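Local atomic coordinates of transcriptional regulator (Streptococcus dysgalactiae, PDB entry 4YV9), a protein that serves as a receptor for SHP pheromones in quorum sensing and, as a DNA-binding regulator, probably controls transcription in response to them. Residues F74-L77 and S78-K82; A111-S114 and S115-P118; L251-F254 and K255-E259. All coordinates share one frame; numbering follows the deposited sequence.

How the contacts relate
Contact 1 comes first along the chain, one turn following another inside helix 72-85. Contact 2 lies next, where helix 103-113 runs out into the loop that leads to helix 124-136, and contact 3 closes the turn joining helix 242-256 to helix 260-273. Each is local, so the three stand in series and none nests within or crosses another. Contacts 1 and 2 nevertheless meet in space: Val-80 CG1 packs on Ile-112 CD1 at 3.6 Å, tying helix 72-85 to helix 103-113, and both border the bound peptide. Contact 3 stands apart, its centre about 29 Å from that of contact 1, and lies mostly against the second subunit, though Glu-259 also touches the peptide.

Contact 1 of 3, residues F74-L77 and S78-K82; sequences FTLL and SRVRK
Ser-78 OG gives a hydrogen bond to Thr-75 O at 2.5 Å, a short one. The hydroxyl is turned back over the preceding helical turn because chi1 is 55°, placing OG between its own backbone N and carbonyl carbon. Thr-75 O also accepts from Arg-79 N at 3.1 Å, nearly straight with 170° at the hydrogen, and both donors approach the same face of its carbonyl plane. One oxygen thus carries a main-chain and a side-chain bond. One residue further on, Val-80 N reaches Leu-76 O at 3.0 Å, close to the line of the C=O. The same pair packs through its side chains: the CD1 branch of Leu-76 meets the CG2 branch of Val-80 at 3.9 Å, the two lying obliquely across each other. With CG of Leu-76 opposite its backbone N, the bend at chi2 (56°) turns CD1 forward towards Val-80. Beyond this shell, Leu-76 rests on Ile-109 of helix 103-113 and Val-80 on Leu-92 and Leu-95 of helix 89-98, while Leu-77 and Val-80 touch modified side chains of the bound peptide. The i to i+4 bonding is that of a regular alpha-helix, here one packed into the helical-repeat receptor domain beside its ligand.

Contact 2 of 3, residues A111-S114 and S115-P118; sequences AILS and SIEP
Leu-113 and Ile-116 meet through their backbones: Ile-116 N donates to Leu-113 O at 3.1 Å, from well above the carbonyl plane. Glu-117 N adds only a weak i to i+4 bond to the same oxygen, with an angle of 130° at its hydrogen. One residue earlier, Ser-115 N reaches Ile-112 O at 3.0 Å. These i to i+3 bonds, of 3-10 type, replace the alpha-helical pattern as helix 103-113 gives way to the loop before helix 124-136, within a helical domain consistent with the repeat architecture of the TPR clan. Two CA-H...O contacts follow the turn, from Ser-114 CA to Glu-117 O and from Pro-118 CA to Ser-114 O. Among the side-chain polar groups, Ser-114 OG bonds to Ala-111 O at 2.5 Å; a chi1 of 69° swings the hydroxyl back onto the last turn, and Arg-153 offers both oxygens weak hydrogen bonds. The apolar contacts centre on Leu-113 CD1, which lies 4.1 Å from Ile-116 CG1, with the two side chains crossing at about a right angle, and equally far from Glu-117 CB. Leu-113 also packs on Leu-93 and Ile-116 on Leu-92, both of helix 89-98, whereas Ile-112 and Ser-115 touch the bound peptide.

Contact 3 of 3, residues L251-F254 and K255-E259; sequences LQIF and KYLGE
Gln-252 O receives the shortest sound polar bond of this turn, from Tyr-256 N at 2.7 Å, with 168° at the hydrogen. The same oxygen lies over one face of the Tyr-256 ring, 3.1 Å from CG: with CG opposite the carbonyl carbon, chi1 sends the ring back along the helix, and chi2, near -10°, turns its face to the oxygen. Gln-252 and Tyr-256 run side by side, pointing the same way, but amide and ring planes are 84° apart. Gln-252 OE1 lies 3.2 Å from Tyr-256 OH of its own chain, and is hydrogen-bonded to Tyr-256 OH of the second subunit. Two further backbone bonds continue the helix, Lys-255 N to Leu-251 O at 2.9 Å and Leu-257 N to Ile-253 O. Ile-253 CG2 and Leu-257 CD1 meet at 4.1 Å, with the two side chains running alongside each other, and Ile-253 also packs on Leu-257 of the second subunit. The helix then closes in a Schellman motif: Gly-258, with positive phi, turns the chain so that Glu-259 N bonds Phe-254 O at 2.9 Å, while Gly-258 N bonds Lys-255 O at 3.0 Å. Glu-259 in turn occupies the N-cap position of helix 260-273, onto which the Phe-254 ring packs through Leu-262, Tyr-263 and Tyr-266. With Glu-259 OE2 salt-bridged to Lys-224 of the second subunit, the chemistry implies that this helix-to-helix turn contributes both polar and apolar groups to the dimer interface.

Contact 1 of 3, residues F74-L77 and S78-K82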
# COMPACT_ATOMS: atom_id res chain seq x y z
N PHE B 74 -15.14 5.22 4.35
CA PHE B 74 -14.82 4.60 3.07
C PHE B 74 -16.09 4.42 2.23
O PHE B 74 -16.05 4.47 1.00
CB PHE B 74 -14.11 3.26 3.27
CG PHE B 74 -13.36 2.78 2.06
CD1 PHE B 74 -12.10 3.28 1.76
CD2 PHE B 74 -13.93 1.85 1.21
CE1 PHE B 74 -11.41 2.84 0.64
CE2 PHE B 74 -13.25 1.40 0.09
CZ PHE B 74 -11.99 1.90 -0.20
N THR B 75 -17.22 4.21 2.91
CA THR B 75 -18.51 4.10 2.25
C THR B 75 -18.88 5.45 1.64
O THR B 75 -19.34 5.54 0.50
CB THR B 75 -19.61 3.63 3.22
OG1 THR B 75 -19.29 2.32 3.73
CG2 THR B 75 -20.96 3.56 2.52
N LEU B 76 -18.65 6.51 2.41
CA LEU B 76 -18.86 7.87 1.93
C LEU B 76 -18.02 8.13 0.68
O LEU B 76 -18.54 8.57 -0.35
CB LEU B 76 -18.52 8.89 3.01
CG LEU B 76 -18.60 10.37 2.59
CD1 LEU B 76 -19.98 10.70 2.04
CD2 LEU B 76 -18.29 11.23 3.78
N LEU B 77 -16.73 7.83 0.77
CA LEU B 77 -15.81 8.04 -0.34
C LEU B 77 -16.22 7.28 -1.60
O LEU B 77 -16.08 7.79 -2.70
CB LEU B 77 -14.40 7.64 0.05
CG LEU B 77 -13.78 8.53 1.12
CD1 LEU B 77 -12.36 8.11 1.44
CD2 LEU B 77 -13.82 9.93 0.62
N SER B 78 -16.69 6.05 -1.42
CA SER B 78 -17.06 5.20 -2.55
C SER B 78 -18.27 5.77 -3.29
O SER B 78 -18.27 5.81 -4.52
CB SER B 78 -17.35 3.78 -2.07
OG SER B 78 -18.34 3.79 -1.05
N ARG B 79 -19.28 6.22 -2.55
CA ARG B 79 -20.44 6.89 -3.14
C ARG B 79 -20.02 8.14 -3.93
O ARG B 79 -20.33 8.26 -5.12
CB ARG B 79 -21.45 7.27 -2.05
CG ARG B 79 -22.09 6.09 -1.32
CD ARG B 79 -23.24 6.54 -0.41
NE ARG B 79 -24.41 6.98 -1.19
CZ ARG B 79 -25.50 7.53 -0.67
NH1 ARG B 79 -25.60 7.73 0.64
NH2 ARG B 79 -26.50 7.90 -1.46
N VAL B 80 -19.33 9.06 -3.25
CA VAL B 80 -18.84 10.31 -3.84
C VAL B 80 -18.04 10.04 -5.11
O VAL B 80 -18.15 10.76 -6.11
CB VAL B 80 -17.96 11.10 -2.84
CG1 VAL B 80 -17.42 12.37 -3.48
CG2 VAL B 80 -18.73 11.43 -1.58
N ARG B 81 -17.27 8.96 -5.06
CA ARG B 81 -16.38 8.54 -6.14
C ARG B 81 -17.07 8.35 -7.47
O ARG B 81 -16.66 8.91 -8.49
CB ARG B 81 -15.70 7.22 -5.75
CG ARG B 81 -14.24 7.37 -5.46
CD ARG B 81 -13.46 7.38 -6.76
NE ARG B 81 -13.41 6.08 -7.42
CZ ARG B 81 -12.88 5.89 -8.63
NH1 ARG B 81 -12.37 6.90 -9.31
NH2 ARG B 81 -12.86 4.67 -9.15
N LYS B 82 -18.10 7.52 -7.46
CA LYS B 82 -18.76 7.14 -8.69
C LYS B 82 -19.65 8.27 -9.21
O LYS B 82 -19.91 8.34 -10.40
CB LYS B 82 -19.55 5.85 -8.47
CG LYS B 82 -18.64 4.67 -8.13
CD LYS B 82 -19.11 3.91 -6.89
CE LYS B 82 -17.97 3.12 -6.25
NZ LYS B 82 -17.58 1.93 -7.06

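Contact 2 of 3, residues A111-S114 and S115-P118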
# COMPACT_ATOMS: atom_id res chain seq x y z
N ALA B 111 -16.99 20.65 -0.95
CA ALA B 111 -15.73 20.93 -1.65
C ALA B 111 -15.65 20.14 -2.95
O ALA B 111 -15.28 20.67 -3.99
CB ALA B 111 -14.53 20.60 -0.76
N ILE B 112 -16.01 18.87 -2.87
CA ILE B 112 -15.94 18.00 -4.04
C ILE B 112 -17.00 18.40 -5.05
O ILE B 112 -16.72 18.51 -6.25
CB ILE B 112 -16.14 16.51 -3.66
CG1 ILE B 112 -14.94 16.00 -2.90
CG2 ILE B 112 -16.38 15.66 -4.91
CD1 ILE B 112 -15.25 14.81 -2.02
N LEU B 113 -18.21 18.61 -4.55
CA LEU B 113 -19.33 19.00 -5.39
C LEU B 113 -19.09 20.32 -6.13
O LEU B 113 -19.62 20.52 -7.23
CB LEU B 113 -20.61 19.10 -4.55
CG LEU B 113 -21.86 19.69 -5.19
CD1 LEU B 113 -22.27 18.87 -6.39
CD2 LEU B 113 -22.98 19.75 -4.17
N SER B 114 -18.31 21.21 -5.53
CA SER B 114 -18.00 22.50 -6.16
C SER B 114 -17.20 22.33 -7.45
O SER B 114 -17.17 23.23 -8.29
CB SER B 114 -17.23 23.41 -5.21
OG SER B 114 -15.93 22.90 -4.99
N SER B 115 -16.54 21.18 -7.60
CA SER B 115 -15.73 20.92 -8.79
C SER B 115 -16.56 20.51 -10.00
O SER B 115 -16.02 20.37 -11.09
CB SER B 115 -14.69 19.83 -8.51
OG SER B 115 -13.45 20.39 -8.10
N ILE B 116 -17.86 20.32 -9.81
CA ILE B 116 -18.75 20.02 -10.92
C ILE B 116 -20.01 20.89 -10.89
O ILE B 116 -20.83 20.87 -11.81
CB ILE B 116 -19.18 18.54 -10.93
CG1 ILE B 116 -20.11 18.25 -9.76
CG2 ILE B 116 -17.96 17.61 -10.88
CD1 ILE B 116 -20.58 16.83 -9.73
N GLU B 117 -20.16 21.65 -9.81
CA GLU B 117 -21.27 22.59 -9.67
C GLU B 117 -20.86 23.69 -8.70
O GLU B 117 -21.14 23.61 -7.50
CB GLU B 117 -22.54 21.88 -9.20
CG GLU B 117 -23.76 22.75 -9.05
CD GLU B 117 -24.30 23.24 -10.38
OE1 GLU B 117 -23.97 22.63 -11.43
OE2 GLU B 117 -25.05 24.23 -10.37
N PRO B 118 -20.20 24.74 -9.22
CA PRO B 118 -19.53 25.76 -8.40
C PRO B 118 -20.49 26.56 -7.51
O PRO B 118 -20.02 27.21 -6.58
CB PRO B 118 -18.86 26.65 -9.44
CG PRO B 118 -19.75 26.55 -10.63
CD PRO B 118 -20.25 25.13 -10.64

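Contact 3 of 3, residues L251-F254 and K255-E259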
# COMPACT_ATOMS: atom_id res chain seq x y z
N LEU B 251 7.50 13.77 -19.30
CA LEU B 251 6.49 13.60 -20.35
C LEU B 251 6.71 12.27 -21.07
O LEU B 251 5.76 11.53 -21.32
CB LEU B 251 6.53 14.76 -21.36
CG LEU B 251 6.07 16.14 -20.90
CD1 LEU B 251 6.19 17.20 -22.01
CD2 LEU B 251 4.65 16.07 -20.36
N GLN B 252 7.97 12.00 -21.41
CA GLN B 252 8.35 10.76 -22.08
C GLN B 252 7.93 9.53 -21.27
O GLN B 252 7.46 8.53 -21.82
CB GLN B 252 9.86 10.70 -22.32
CG GLN B 252 10.40 11.69 -23.35
CD GLN B 252 11.91 11.57 -23.53
OE1 GLN B 252 12.43 10.51 -23.88
NE2 GLN B 252 12.63 12.66 -23.27
N ILE B 253 8.10 9.61 -19.95
CA ILE B 253 7.71 8.50 -19.07
C ILE B 253 6.20 8.21 -19.21
O ILE B 253 5.80 7.08 -19.49
CB ILE B 253 8.08 8.79 -17.59
CG1 ILE B 253 9.60 8.84 -17.45
CG2 ILE B 253 7.51 7.73 -16.66
CD1 ILE B 253 10.10 9.21 -16.08
N PHE B 254 5.36 9.23 -19.02
CA PHE B 254 3.91 9.09 -19.23
C PHE B 254 3.62 8.47 -20.60
O PHE B 254 2.80 7.56 -20.72
CB PHE B 254 3.20 10.44 -19.13
CG PHE B 254 3.19 11.06 -17.76
CD1 PHE B 254 2.96 10.29 -16.63
CD2 PHE B 254 3.41 12.42 -17.61
CE1 PHE B 254 2.94 10.87 -15.36
CE2 PHE B 254 3.41 13.00 -16.35
CZ PHE B 254 3.17 12.23 -15.23
N LYS B 255 4.29 8.99 -21.62
CA LYS B 255 4.14 8.53 -22.99
C LYS B 255 4.47 7.05 -23.14
O LYS B 255 3.66 6.26 -23.63
CB LYS B 255 5.03 9.35 -23.92
CG LYS B 255 4.84 9.07 -25.40
CD LYS B 255 5.89 9.84 -26.18
CE LYS B 255 5.84 9.57 -27.67
NZ LYS B 255 6.95 10.30 -28.35
N TYR B 256 5.68 6.70 -22.70
CA TYR B 256 6.18 5.34 -22.80
C TYR B 256 5.26 4.35 -22.08
O TYR B 256 5.11 3.23 -22.53
CB TYR B 256 7.62 5.25 -22.24
CG TYR B 256 8.68 5.94 -23.08
CD1 TYR B 256 8.39 6.41 -24.35
CD2 TYR B 256 9.98 6.11 -22.60
CE1 TYR B 256 9.35 7.04 -25.13
CE2 TYR B 256 10.96 6.73 -23.37
CZ TYR B 256 10.63 7.20 -24.63
OH TYR B 256 11.59 7.82 -25.41
N LEU B 257 4.65 4.76 -20.96
CA LEU B 257 3.80 3.85 -20.20
C LEU B 257 2.35 3.84 -20.68
O LEU B 257 1.51 3.19 -20.08
CB LEU B 257 3.81 4.20 -18.70
CG LEU B 257 5.16 4.09 -17.99
CD1 LEU B 257 5.00 4.52 -16.53
CD2 LEU B 257 5.69 2.67 -18.07
N GLY B 258 2.07 4.58 -21.75
CA GLY B 258 0.75 4.54 -22.33
C GLY B 258 -0.22 5.32 -21.49
O GLY B 258 -1.43 5.15 -21.61
N GLU B 259 0.31 6.17 -20.60
CA GLU B 259 -0.55 7.00 -19.76
C GLU B 259 -0.98 8.27 -20.51
O GLU B 259 -0.49 9.37 -20.23
CB GLU B 259 0.18 7.36 -18.46
CG GLU B 259 0.47 6.14 -17.55
CD GLU B 259 -0.80 5.57 -16.89
OE1 GLU B 259 -1.70 6.36 -16.53
OE2 GLU B 259 -0.89 4.33 -16.72